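Local coordinates for penicillin-binding protein 2 (Pbp2) (Helicobacter pylori, PDB 5LP5) that probably cross-links peptidoglycan as a penicillin-binding transpeptidase, and forms with MreC a core complex of bacterial cell wall synthesis, at residues A[154-159]-A[274-279]; A[200-205]-A[224-229]; A[331-336]-A[368-373]; A[453-458]-A[469-474]; A[507-512]-A[549-554]. One frame throughout, in Å; residues are numbered along the deposited sequence.

Interaction 1: residues A[154-159]-A[274-279]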
# COMPACT_ATOMS: atom_id res chain seq x y z
N PRO A 154 3.87 -1.22 -9.81
CA PRO A 154 4.99 -0.41 -10.27
C PRO A 154 5.27 -0.58 -11.74
O PRO A 154 5.54 0.40 -12.43
CB PRO A 154 6.18 -0.91 -9.46
CG PRO A 154 5.70 -2.04 -8.65
CD PRO A 154 4.21 -2.01 -8.62
N ASN A 155 5.20 -1.81 -12.23
CA ASN A 155 5.56 -2.04 -13.63
C ASN A 155 4.41 -1.90 -14.62
O ASN A 155 4.55 -2.21 -15.79
CB ASN A 155 6.21 -3.41 -13.77
CG ASN A 155 7.41 -3.55 -12.90
OD1 ASN A 155 8.54 -3.36 -13.34
ND2 ASN A 155 7.18 -3.84 -11.65
N ASN A 156 3.27 -1.40 -14.14
CA ASN A 156 2.11 -1.17 -14.99
C ASN A 156 1.52 -2.40 -15.68
O ASN A 156 0.72 -3.11 -15.06
CB ASN A 156 2.41 -0.05 -15.99
CG ASN A 156 2.51 1.28 -15.30
OD1 ASN A 156 1.53 1.84 -14.81
ND2 ASN A 156 3.71 1.78 -15.20
N ALA A 157 1.88 -2.63 -16.93
CA ALA A 157 1.29 -3.72 -17.73
C ALA A 157 2.18 -4.95 -17.80
O ALA A 157 1.91 -5.89 -18.54
CB ALA A 157 0.94 -3.24 -19.13
N LEU A 158 3.24 -4.95 -17.01
CA LEU A 158 4.09 -6.12 -16.93
C LEU A 158 3.33 -7.23 -16.24
O LEU A 158 2.87 -7.05 -15.12
CB LEU A 158 5.37 -5.81 -16.16
CG LEU A 158 6.37 -6.96 -16.18
CD1 LEU A 158 6.97 -7.09 -17.57
CD2 LEU A 158 7.45 -6.73 -15.14
N ALA A 159 3.20 -8.36 -16.93
CA ALA A 159 2.61 -9.58 -16.35
C ALA A 159 1.19 -9.33 -15.88
O ALA A 159 0.70 -10.00 -14.97
CB ALA A 159 3.46 -10.11 -15.21
N ASN A 274 -2.72 -2.29 -18.60
CA ASN A 274 -2.11 -1.59 -17.46
C ASN A 274 -2.97 -1.67 -16.23
O ASN A 274 -3.97 -0.95 -16.10
CB ASN A 274 -1.84 -0.12 -17.79
CG ASN A 274 -1.16 0.62 -16.65
OD1 ASN A 274 -1.08 0.14 -15.51
ND2 ASN A 274 -0.65 1.81 -16.95
N LEU A 275 -2.53 -2.50 -15.29
CA LEU A 275 -3.28 -2.81 -14.09
C LEU A 275 -3.65 -1.58 -13.26
O LEU A 275 -4.64 -1.61 -12.54
CB LEU A 275 -2.50 -3.78 -13.23
CG LEU A 275 -2.29 -5.18 -13.82
CD1 LEU A 275 -1.22 -5.91 -13.00
CD2 LEU A 275 -3.57 -6.02 -13.88
N ASN A 276 -2.87 -0.50 -13.36
CA ASN A 276 -3.15 0.69 -12.56
C ASN A 276 -4.44 1.40 -12.96
O ASN A 276 -5.02 2.11 -12.16
CB ASN A 276 -2.00 1.68 -12.64
CG ASN A 276 -0.82 1.27 -11.84
OD1 ASN A 276 -0.86 1.26 -10.61
ND2 ASN A 276 0.27 0.97 -12.53
N ASP A 277 -4.90 1.20 -14.20
CA ASP A 277 -6.10 1.90 -14.67
C ASP A 277 -7.38 1.37 -14.02
O ASP A 277 -8.43 2.00 -14.10
CB ASP A 277 -6.20 1.84 -16.20
CG ASP A 277 -5.03 2.51 -16.90
OD1 ASP A 277 -4.43 3.44 -16.32
OD2 ASP A 277 -4.71 2.10 -18.04
N PHE A 278 -7.30 0.20 -13.39
CA PHE A 278 -8.45 -0.36 -12.69
C PHE A 278 -8.54 0.08 -11.23
O PHE A 278 -9.62 0.00 -10.63
CB PHE A 278 -8.43 -1.91 -12.78
CG PHE A 278 -8.81 -2.43 -14.13
CD1 PHE A 278 -7.87 -2.53 -15.14
CD2 PHE A 278 -10.13 -2.77 -14.40
CE1 PHE A 278 -8.22 -2.98 -16.39
CE2 PHE A 278 -10.49 -3.22 -15.66
CZ PHE A 278 -9.54 -3.32 -16.66
N VAL A 279 -7.44 0.54 -10.64
CA VAL A 279 -7.37 0.61 -9.18
C VAL A 279 -8.47 1.44 -8.49
O VAL A 279 -9.02 1.00 -7.47
CB VAL A 279 -5.96 1.01 -8.68
CG1 VAL A 279 -5.97 1.24 -7.18
CG2 VAL A 279 -4.95 -0.08 -9.04

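Interaction 2: residues A[200-205]-A[224-229]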
# COMPACT_ATOMS: atom_id res chain seq x y z
N GLN A 200 -4.87 -10.69 1.69
CA GLN A 200 -5.72 -9.84 2.51
C GLN A 200 -5.38 -9.98 3.98
O GLN A 200 -5.42 -9.02 4.73
CB GLN A 200 -7.18 -10.19 2.29
CG GLN A 200 -8.13 -9.21 2.95
CD GLN A 200 -9.43 -9.10 2.20
OE1 GLN A 200 -10.23 -10.04 2.19
NE2 GLN A 200 -9.63 -7.96 1.55
N GLY A 201 -5.08 -11.20 4.39
CA GLY A 201 -4.82 -11.46 5.80
C GLY A 201 -6.07 -11.53 6.66
O GLY A 201 -7.17 -11.48 6.14
N LYS A 202 -5.88 -11.64 7.97
CA LYS A 202 -6.99 -11.79 8.93
C LYS A 202 -7.10 -10.52 9.76
O LYS A 202 -6.09 -9.96 10.17
CB LYS A 202 -6.76 -12.98 9.86
CG LYS A 202 -6.43 -14.29 9.16
CD LYS A 202 -5.55 -15.19 10.02
CE LYS A 202 -6.35 -15.86 11.13
NZ LYS A 202 -7.32 -16.85 10.58
N VAL A 203 -8.33 -10.06 10.00
CA VAL A 203 -8.52 -8.93 10.91
C VAL A 203 -8.27 -9.36 12.34
O VAL A 203 -8.40 -10.53 12.70
CB VAL A 203 -9.93 -8.34 10.89
CG1 VAL A 203 -10.17 -7.58 9.59
CG2 VAL A 203 -10.98 -9.41 11.17
N GLY A 204 -7.91 -8.38 13.15
CA GLY A 204 -7.90 -8.53 14.58
C GLY A 204 -8.86 -7.49 15.08
O GLY A 204 -9.47 -6.75 14.30
N TYR A 205 -9.00 -7.42 16.39
CA TYR A 205 -9.86 -6.42 16.98
C TYR A 205 -9.34 -6.03 18.36
O TYR A 205 -8.52 -6.74 18.96
CB TYR A 205 -11.30 -6.92 17.05
CG TYR A 205 -11.54 -8.15 17.93
CD1 TYR A 205 -11.79 -8.02 19.28
CD2 TYR A 205 -11.54 -9.43 17.39
CE1 TYR A 205 -12.01 -9.11 20.08
CE2 TYR A 205 -11.76 -10.54 18.18
CZ TYR A 205 -12.00 -10.37 19.52
OH TYR A 205 -12.25 -11.47 20.33
N LEU A 224 -4.70 -9.89 17.86
CA LEU A 224 -3.86 -9.26 16.81
C LEU A 224 -4.18 -9.72 15.39
O LEU A 224 -4.64 -10.84 15.17
CB LEU A 224 -2.38 -9.54 17.09
CG LEU A 224 -1.78 -8.92 18.33
CD1 LEU A 224 -0.35 -9.42 18.39
CD2 LEU A 224 -1.82 -7.40 18.27
N PRO A 225 -3.92 -8.84 14.41
CA PRO A 225 -4.13 -9.21 13.02
C PRO A 225 -2.96 -10.00 12.50
O PRO A 225 -1.88 -9.90 13.06
CB PRO A 225 -4.20 -7.88 12.31
CG PRO A 225 -3.28 -7.02 13.12
CD PRO A 225 -3.38 -7.47 14.54
N SER A 226 -3.17 -10.76 11.44
CA SER A 226 -2.08 -11.47 10.79
C SER A 226 -1.08 -10.45 10.24
O SER A 226 -1.40 -9.27 10.06
CB SER A 226 -2.60 -12.38 9.67
OG SER A 226 -2.90 -11.64 8.49
N THR A 227 0.14 -10.89 9.98
CA THR A 227 1.20 -9.97 9.59
C THR A 227 1.90 -10.41 8.30
O THR A 227 1.91 -9.65 7.33
CB THR A 227 2.20 -9.77 10.74
OG1 THR A 227 2.23 -10.95 11.56
CG2 THR A 227 1.81 -8.55 11.60
N ASN A 228 2.48 -11.61 8.27
CA ASN A 228 3.15 -12.08 7.04
C ASN A 228 2.11 -12.45 5.98
O ASN A 228 1.72 -13.61 5.82
CB ASN A 228 4.13 -13.25 7.32
CG ASN A 228 5.47 -12.77 7.89
OD1 ASN A 228 5.95 -11.68 7.59
ND2 ASN A 228 6.08 -13.62 8.71
N ASN A 229 1.65 -11.42 5.27
CA ASN A 229 0.65 -11.54 4.22
C ASN A 229 1.26 -11.45 2.82
O ASN A 229 0.54 -11.57 1.84
CB ASN A 229 -0.42 -10.47 4.40
CG ASN A 229 -1.17 -10.60 5.73
OD1 ASN A 229 -1.38 -11.71 6.25
ND2 ASN A 229 -1.59 -9.47 6.27

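Interaction 3: residues A[331-336]-A[368-373]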
# COMPACT_ATOMS: atom_id res chain seq x y z
N THR A 331 11.15 -47.75 -38.31
CA THR A 331 10.25 -48.14 -39.38
C THR A 331 10.16 -47.01 -40.39
O THR A 331 9.68 -45.91 -40.09
CB THR A 331 8.86 -48.45 -38.82
OG1 THR A 331 9.00 -49.40 -37.75
CG2 THR A 331 7.95 -48.97 -39.93
N THR A 332 10.67 -47.30 -41.58
CA THR A 332 10.74 -46.32 -42.64
C THR A 332 9.66 -46.66 -43.67
O THR A 332 9.47 -47.83 -44.00
CB THR A 332 12.13 -46.34 -43.31
OG1 THR A 332 13.16 -46.37 -42.32
CG2 THR A 332 12.33 -45.12 -44.21
N ILE A 333 8.95 -45.64 -44.15
CA ILE A 333 7.94 -45.84 -45.19
C ILE A 333 8.00 -44.70 -46.21
O ILE A 333 8.49 -43.62 -45.91
CB ILE A 333 6.51 -45.94 -44.60
CG1 ILE A 333 6.10 -44.60 -43.94
CG2 ILE A 333 6.44 -47.09 -43.60
CD1 ILE A 333 4.68 -44.57 -43.41
N PRO A 334 7.50 -44.95 -47.44
CA PRO A 334 7.50 -43.91 -48.48
C PRO A 334 6.55 -42.73 -48.20
O PRO A 334 5.40 -42.93 -47.83
CB PRO A 334 7.11 -44.67 -49.76
CG PRO A 334 6.50 -45.95 -49.30
CD PRO A 334 7.07 -46.26 -47.95
N THR A 335 7.04 -41.51 -48.40
CA THR A 335 6.31 -40.30 -48.05
C THR A 335 6.15 -39.37 -49.25
O THR A 335 6.94 -38.44 -49.44
CB THR A 335 7.01 -39.56 -46.90
OG1 THR A 335 7.07 -40.42 -45.75
CG2 THR A 335 6.26 -38.28 -46.50
N PRO A 336 5.12 -39.61 -50.07
CA PRO A 336 4.81 -38.77 -51.22
C PRO A 336 4.13 -37.46 -50.82
O PRO A 336 3.82 -37.26 -49.64
CB PRO A 336 3.85 -39.63 -52.03
CG PRO A 336 3.21 -40.52 -51.03
CD PRO A 336 4.26 -40.80 -50.00
N ASP A 368 3.74 -34.85 -42.75
CA ASP A 368 2.34 -35.14 -42.48
C ASP A 368 1.97 -36.59 -42.81
O ASP A 368 1.24 -37.22 -42.05
CB ASP A 368 1.45 -34.16 -43.26
CG ASP A 368 1.49 -32.72 -42.69
OD1 ASP A 368 1.77 -32.53 -41.50
OD2 ASP A 368 1.22 -31.77 -43.44
N VAL A 369 2.49 -37.12 -43.91
CA VAL A 369 2.03 -38.42 -44.42
C VAL A 369 2.38 -39.62 -43.53
O VAL A 369 1.59 -40.56 -43.44
CB VAL A 369 2.50 -38.68 -45.88
CG1 VAL A 369 2.20 -40.12 -46.30
CG2 VAL A 369 1.80 -37.72 -46.83
N TYR A 370 3.54 -39.58 -42.88
CA TYR A 370 3.90 -40.66 -41.95
C TYR A 370 2.76 -40.90 -40.96
O TYR A 370 2.42 -42.04 -40.66
CB TYR A 370 5.19 -40.30 -41.21
CG TYR A 370 5.61 -41.29 -40.14
CD1 TYR A 370 6.42 -42.38 -40.44
CD2 TYR A 370 5.21 -41.13 -38.81
CE1 TYR A 370 6.83 -43.28 -39.46
CE2 TYR A 370 5.60 -42.02 -37.82
CZ TYR A 370 6.42 -43.09 -38.14
OH TYR A 370 6.82 -43.98 -37.16
N PHE A 371 2.18 -39.79 -40.48
CA PHE A 371 1.11 -39.82 -39.47
C PHE A 371 -0.22 -40.12 -40.12
O PHE A 371 -1.05 -40.78 -39.52
CB PHE A 371 1.07 -38.50 -38.68
CG PHE A 371 2.35 -38.20 -37.95
CD1 PHE A 371 2.63 -38.82 -36.73
CD2 PHE A 371 3.29 -37.34 -38.48
CE1 PHE A 371 3.80 -38.57 -36.06
CE2 PHE A 371 4.47 -37.09 -37.81
CZ PHE A 371 4.73 -37.71 -36.60
N TYR A 372 -0.43 -39.63 -41.33
CA TYR A 372 -1.61 -40.04 -42.09
C TYR A 372 -1.68 -41.57 -42.24
O TYR A 372 -2.72 -42.19 -42.00
CB TYR A 372 -1.64 -39.39 -43.48
CG TYR A 372 -1.94 -37.89 -43.52
CD1 TYR A 372 -2.85 -37.30 -42.64
CD2 TYR A 372 -1.33 -37.07 -44.48
CE1 TYR A 372 -3.11 -35.95 -42.69
CE2 TYR A 372 -1.60 -35.72 -44.54
CZ TYR A 372 -2.49 -35.16 -43.64
OH TYR A 372 -2.76 -33.81 -43.69
N LYS A 373 -0.56 -42.17 -42.63
CA LYS A 373 -0.53 -43.61 -42.93
C LYS A 373 -0.76 -44.48 -41.71
O LYS A 373 -1.63 -45.36 -41.74
CB LYS A 373 0.79 -43.99 -43.61
CG LYS A 373 0.74 -43.79 -45.12
CD LYS A 373 2.02 -44.27 -45.76
CE LYS A 373 2.05 -44.03 -47.26
NZ LYS A 373 3.34 -44.47 -47.87

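Interaction 4: residues A[453-458]-A[469-474]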
# COMPACT_ATOMS: atom_id res chain seq x y z
N THR A 453 11.74 -34.25 -19.76
CA THR A 453 12.07 -34.73 -18.42
C THR A 453 11.71 -36.19 -18.17
O THR A 453 12.41 -36.87 -17.44
CB THR A 453 11.33 -33.91 -17.32
OG1 THR A 453 11.40 -32.51 -17.61
CG2 THR A 453 11.94 -34.17 -15.94
N GLY A 454 10.61 -36.66 -18.75
CA GLY A 454 10.08 -37.99 -18.42
C GLY A 454 9.04 -37.94 -17.31
O GLY A 454 8.38 -38.96 -16.99
N LYS A 455 8.89 -36.75 -16.73
CA LYS A 455 7.85 -36.50 -15.73
C LYS A 455 7.19 -35.15 -15.96
O LYS A 455 7.77 -34.26 -16.61
CB LYS A 455 8.43 -36.61 -14.32
CG LYS A 455 8.87 -38.04 -13.99
CD LYS A 455 9.47 -38.14 -12.62
CE LYS A 455 10.16 -39.48 -12.43
NZ LYS A 455 10.32 -39.81 -10.98
N LEU A 456 5.97 -35.03 -15.43
CA LEU A 456 5.04 -33.94 -15.76
C LEU A 456 4.95 -32.85 -14.69
O LEU A 456 4.51 -33.09 -13.56
CB LEU A 456 3.64 -34.50 -16.01
CG LEU A 456 2.57 -33.52 -16.48
CD1 LEU A 456 2.91 -32.93 -17.85
CD2 LEU A 456 1.21 -34.21 -16.51
N ALA A 457 5.34 -31.65 -15.06
CA ALA A 457 5.36 -30.55 -14.12
C ALA A 457 3.99 -29.89 -14.07
O ALA A 457 3.36 -29.69 -15.10
CB ALA A 457 6.40 -29.52 -14.56
N THR A 458 3.54 -29.56 -12.87
CA THR A 458 2.40 -28.67 -12.70
C THR A 458 2.91 -27.22 -12.71
O THR A 458 3.57 -26.81 -11.74
CB THR A 458 1.68 -28.93 -11.36
OG1 THR A 458 1.13 -30.24 -11.36
CG2 THR A 458 0.58 -27.95 -11.13
N LEU A 469 5.94 -33.44 -8.84
CA LEU A 469 5.88 -33.90 -10.21
C LEU A 469 4.94 -35.08 -10.29
O LEU A 469 4.72 -35.77 -9.31
CB LEU A 469 7.26 -34.32 -10.70
CG LEU A 469 8.29 -33.21 -10.87
CD1 LEU A 469 9.62 -33.81 -11.29
CD2 LEU A 469 7.80 -32.19 -11.89
N LYS A 470 4.39 -35.28 -11.49
CA LYS A 470 3.49 -36.40 -11.76
C LYS A 470 4.12 -37.37 -12.75
O LYS A 470 4.83 -36.96 -13.67
CB LYS A 470 2.19 -35.87 -12.32
CG LYS A 470 1.54 -34.86 -11.41
CD LYS A 470 0.53 -34.03 -12.17
CE LYS A 470 -0.36 -33.30 -11.18
NZ LYS A 470 -1.51 -32.67 -11.89
N ASP A 471 3.81 -38.65 -12.57
CA ASP A 471 4.41 -39.72 -13.38
C ASP A 471 3.35 -40.52 -14.14
O ASP A 471 3.06 -41.66 -13.79
CB ASP A 471 5.26 -40.65 -12.49
CG ASP A 471 6.20 -41.53 -13.29
OD1 ASP A 471 6.37 -41.31 -14.51
OD2 ASP A 471 6.77 -42.45 -12.67
N PRO A 472 2.77 -39.93 -15.20
CA PRO A 472 1.69 -40.57 -15.94
C PRO A 472 2.16 -41.53 -17.04
O PRO A 472 1.35 -41.93 -17.88
CB PRO A 472 0.94 -39.38 -16.55
CG PRO A 472 2.00 -38.35 -16.75
CD PRO A 472 3.11 -38.61 -15.77
N LEU A 473 3.44 -41.90 -17.03
CA LEU A 473 3.98 -42.80 -18.03
C LEU A 473 4.45 -44.14 -17.49
O LEU A 473 4.89 -44.24 -16.34
CB LEU A 473 5.13 -42.11 -18.75
CG LEU A 473 4.77 -40.87 -19.55
CD1 LEU A 473 6.02 -40.30 -20.20
CD2 LEU A 473 3.74 -41.19 -20.62
N ASN A 474 4.32 -45.16 -18.34
CA ASN A 474 4.78 -46.52 -18.05
C ASN A 474 6.26 -46.65 -18.44
O ASN A 474 6.86 -45.70 -18.98
CB ASN A 474 3.94 -47.54 -18.81
CG ASN A 474 4.01 -47.35 -20.32
OD1 ASN A 474 5.03 -46.93 -20.87
ND2 ASN A 474 2.92 -47.63 -20.99

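Interaction 5: residues A[507-512]-A[549-554]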
# COMPACT_ATOMS: atom_id res chain seq x y z
N LYS A 507 23.42 -19.64 -27.96
CA LYS A 507 24.58 -19.95 -27.13
C LYS A 507 24.53 -21.35 -26.47
O LYS A 507 25.52 -21.83 -25.95
CB LYS A 507 24.78 -18.84 -26.09
CG LYS A 507 25.40 -17.60 -26.72
CD LYS A 507 25.11 -16.29 -26.01
CE LYS A 507 25.62 -15.11 -26.82
NZ LYS A 507 27.03 -15.26 -27.28
N ILE A 508 23.38 -21.99 -26.54
CA ILE A 508 23.19 -23.32 -25.96
C ILE A 508 22.56 -24.22 -27.02
O ILE A 508 21.99 -23.73 -28.02
CB ILE A 508 22.20 -23.25 -24.76
CG1 ILE A 508 22.68 -22.25 -23.71
CG2 ILE A 508 22.00 -24.62 -24.12
CD1 ILE A 508 23.94 -22.68 -22.99
N THR A 509 22.63 -25.53 -26.78
CA THR A 509 21.95 -26.49 -27.64
C THR A 509 20.48 -26.59 -27.34
O THR A 509 20.08 -26.79 -26.20
CB THR A 509 22.58 -27.88 -27.55
OG1 THR A 509 24.00 -27.77 -27.69
CG2 THR A 509 22.07 -28.75 -28.66
N LEU A 510 19.68 -26.47 -28.40
CA LEU A 510 18.24 -26.45 -28.34
C LEU A 510 17.62 -27.70 -28.95
O LEU A 510 18.22 -28.35 -29.82
CB LEU A 510 17.71 -25.22 -29.09
CG LEU A 510 17.89 -23.85 -28.43
CD1 LEU A 510 17.68 -22.70 -29.40
CD2 LEU A 510 16.93 -23.71 -27.28
N ALA A 511 16.41 -28.02 -28.50
CA ALA A 511 15.58 -29.09 -29.06
C ALA A 511 14.14 -28.57 -29.13
O ALA A 511 13.59 -28.13 -28.12
CB ALA A 511 15.67 -30.32 -28.18
N CYS A 512 13.52 -28.63 -30.30
CA CYS A 512 12.23 -27.96 -30.55
C CYS A 512 11.25 -28.82 -31.37
O CYS A 512 11.55 -29.93 -31.80
CB CYS A 512 12.48 -26.63 -31.29
SG CYS A 512 13.49 -26.80 -32.80
N LEU A 549 15.53 -27.11 -23.15
CA LEU A 549 16.93 -26.73 -23.13
C LEU A 549 17.53 -26.88 -21.74
O LEU A 549 16.84 -26.77 -20.73
CB LEU A 549 17.10 -25.28 -23.61
CG LEU A 549 16.60 -24.16 -22.69
CD1 LEU A 549 17.28 -22.84 -23.01
CD2 LEU A 549 15.11 -24.03 -22.81
N PRO A 550 18.83 -27.15 -21.69
CA PRO A 550 19.70 -27.48 -22.82
C PRO A 550 19.50 -28.95 -23.24
O PRO A 550 19.09 -29.79 -22.43
CB PRO A 550 21.09 -27.26 -22.24
CG PRO A 550 20.94 -27.54 -20.77
CD PRO A 550 19.56 -27.06 -20.42
N TYR A 551 19.79 -29.26 -24.50
CA TYR A 551 19.49 -30.61 -24.99
C TYR A 551 20.18 -31.70 -24.17
O TYR A 551 19.59 -32.74 -23.87
CB TYR A 551 19.85 -30.76 -26.47
CG TYR A 551 19.80 -32.21 -26.92
CD1 TYR A 551 18.61 -32.93 -26.82
CD2 TYR A 551 20.93 -32.86 -27.40
CE1 TYR A 551 18.55 -34.26 -27.19
CE2 TYR A 551 20.87 -34.19 -27.79
CZ TYR A 551 19.67 -34.88 -27.68
OH TYR A 551 19.56 -36.19 -28.04
N GLU A 552 21.43 -31.45 -23.80
CA GLU A 552 22.30 -32.47 -23.19
C GLU A 552 21.81 -32.89 -21.80
O GLU A 552 22.09 -34.00 -21.35
CB GLU A 552 23.73 -31.95 -23.09
CG GLU A 552 24.42 -31.68 -24.42
CD GLU A 552 23.91 -30.43 -25.14
OE1 GLU A 552 23.51 -29.44 -24.49
OE2 GLU A 552 23.91 -30.44 -26.38
N LYS A 553 21.13 -31.98 -21.11
CA LYS A 553 20.49 -32.28 -19.84
C LYS A 553 19.36 -31.27 -19.65
O LYS A 553 19.58 -30.16 -19.13
CB LYS A 553 21.47 -32.22 -18.67
CG LYS A 553 20.80 -32.51 -17.35
CD LYS A 553 21.75 -32.52 -16.18
CE LYS A 553 20.97 -32.74 -14.89
NZ LYS A 553 21.87 -33.02 -13.73
N PRO A 554 18.15 -31.64 -20.08
CA PRO A 554 17.03 -30.71 -20.07
C PRO A 554 16.71 -30.16 -18.69
O PRO A 554 16.68 -30.93 -17.75
CB PRO A 554 15.88 -31.56 -20.58
CG PRO A 554 16.51 -32.66 -21.36
CD PRO A 554 17.75 -32.96 -20.61

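Interaction 1: residues A[154-159]-A[274-279]
Asn156 reaches over to Asn274 and Asn276 with the whole of its side chain. CB lies against the neighbouring amide, 3.5 Å from Asn274 OD1. CG comes next and faces two amide nitrogens, Asn276 ND2 being 3.6 Å from Asn156 CG. OD1 at the end is shared by both donors. It accepts a weak hydrogen bond from Asn276 ND2 at 2.7 Å and another weak one from Asn274 ND2 at 3.1 Å. Both are well bent at the hydrogen. Asn156 and Asn274 run side by side and point the same way, with their amide planes 83° apart, while Asn276 crosses Asn156 at about a right angle. The contact joins two loops of different regions. Residues 154-159 follow strand 144-152 in the dimerisation region and form a type II' turn from Asn155 to Leu158. Residues 274-279 belong to the transpeptidase region and begin with an Asx turn. In that turn Asn274 OD1 accepts from Asn276 N at 2.9 Å, with the donor above the carbonyl plane. This bond helps to set the rotation of the Asn274 amide. Asn276 ND2 has a further partner in Tyr153 O, just before residues 154-159 in the same loop. The main chains also meet, through a weak bond of 3.3 Å from Leu275 N to Asn156 O. Next along the chain, Ala157 CB packs 3.8 Å from Asn274 N.

Interaction 2: residues A[200-205]-A[224-229]
Ser226 points its side chain at the main chain of Gly201 and Lys202, in a pair of segments that run in nearly opposite directions. Its OG stands between its own backbone N and carbonyl carbon (chi1 79°). There it accepts a nearly straight hydrogen bond from Lys202 N at 3.0 Å. The same hydroxyl donates to Asn229 OD1 at 2.7 Å, within the carbonyl plane and on a lone pair. Asn229 also comes at the opposite segment, its OD1 3.5 Å from Gly201 CA. Gly201 has positive phi and leaves helix 196-200 here. The lysine side chain takes another course: Lys202 CD passes 4.1 Å from Ser226 CB, and the bent chain then leads away. Between the main chains, Ser226 N donates to Lys202 O at 3.3 Å. Pro225 CB packs on that same carbonyl, 3.5 Å from Lys202 O, and Pro225 also packs on Tyr220 of the MreC chain. The contact closes the base of the hairpin formed by strands 204-210 and 216-223. The serine hydroxyl is thus used as acceptor and donor at once, linking the main-chain N-H of Lys202 to the side-chain amide of Asn229 in its own segment.

Interaction 3: residues A[331-336]-A[368-373]
The start of helix 369-377, which probably carries the second active-site motif of the transpeptidase domain (SxD here, the counterpart of SxN) with Asp368 as its aspartate, packs against the short strand 333-334 and its flanks. Lys373 and Ile333 form the middle of the contact. Their side chains slide past each other in opposite directions, with Ile333 CD1 3.6 Å from Lys373 CD. Beyond CG the lysine is fully extended, and this brings NZ to the strand's main chain. Lys373 NZ donates to Pro334 O at 2.6 Å, tilted 16° from the carbonyl plane. The proline ring crosses the lysine at about a right angle, with Pro334 CG 3.8 Å from Lys373 NZ. On one flank Ile333 CD1 approaches Tyr370 CD1 obliquely at 4.1 Å, while Thr331 O lies at the ring edge, 3.9 Å from Tyr370 CE1. On the other flank Thr335 CG2 meets Val369 CB at 3.8 Å, and Thr335 OG1 bonds instead to Ser357. Asp368, next to Val369 in the chain, forms a salt bridge with Lys314 of the probable SxxK motif. Lys373 therefore works in two ways: its methylenes pack as an apolar side chain, and its ammonium group ties the helix to a strand carbonyl.

Interaction 4: residues A[453-458]-A[469-474]
Leu469 keeps CG beside its backbone N (chi1 -68°), which lays its CD2 on Ala457, 3.7 Å from Ala457 CA. Lys470 takes a similar first torsion (chi1 -56°) and then runs extended. Its end passes Thr458, with Lys470 CE 3.4 Å from Thr458 OG1. Beside these contacts the main chains make a single antiparallel bridge. Leu456 and Lys470 are its hydrogen-bonded pair. Leu456 N donates to Lys470 O at 2.8 Å, almost straight. Lys470 N returns a bond to Leu456 O at 3.0 Å. The bridge fastens together the two ends of the long loop between helices 441-453 and 475-493. Gly454, with positive phi, leads out of the first helix. Leu456 CB packs 4.2 Å from Pro472 CD, and the leucine also rests on Ala446 and Leu450 of that helix. Leu473 touches Leu450 too, and Leu481 of the second helix. Lys455 points toward residues 469-474, its CB 3.7 Å from Lys470 O. Farther along, its side chain passes Asp471, with Lys455 CG 4.1 Å from Asp471 OD1. Asp471 OD2 forms its salt bridge with Lys478 of the second helix. Asn474 marks the entry to that helix, where its OD1 caps Gln477 N.

Interaction 5: residues A[507-512]-A[549-554]
Thr509 meets Tyr551 and Glu552 with both its main chain and its side chain. Thr509 O accepts from Tyr551 N at 3.0 Å, with the donor well above the carbonyl plane. The same oxygen also receives a CA-H...O contact from Pro550 CA. Thr509 OG1 gives a weak hydrogen bond to Glu552 OE2 at 3.0 Å. The glutamate side chain crosses the threonine at about a right angle, and its bend at chi2 (73°) carries the carboxylate back over Thr509. The methyl branch, Thr509 CG2, lies 3.7 Å from Tyr551 CB and also borders the carboxylate. Apolar pairs surround this centre. Ile508 CG2 packs on Pro550 CB, Leu510 CD2 lies 4.0 Å from Leu549 CB, and Ala511 CB is 4.2 Å from Tyr551 CD1. A type I turn from Pro550 to Lys553 presents Tyr551 and Glu552, and a cis peptide bond precedes Pro550. The turn follows strand 542-549, the neighbour of strand 511-517 in the five-stranded sheet. Tyr551 stacks on Tyr489 of helix 475-493. The disulfide of Cys512 with Cys492 joins strand 511-517 to that helix. Thr509 thus offers its carbonyl to a main-chain N-H and its hydroxyl, only weakly, to the carboxylate of an exposed glutamate, while the apolar pairs lie alongside.

How the interactions relate
Interactions 3, 4 and 5 belong to the transpeptidase domain. Interactions 4 and 5 are neighbours, with nearest atoms about 5 Å apart and centres 19 Å apart. Helix 475-493 links them: it follows the loop of interaction 4 and packs on Tyr551 in interaction 5. Interactions 3 and 5 come within about 11 Å at their nearest atoms. Both adjoin the probable active site, interaction 3 through Asp368 and Lys314, interaction 5 through strand 511-517, which carries the probable K(T/S)G-type motif. Interaction 1 joins this domain to the dimerisation region. Interaction 2 is nested inside the loop that interaction 1 closes. The centres of interactions 1 and 2 are 26 Å apart. Those of interactions 2 and 3 are 63 Å apart.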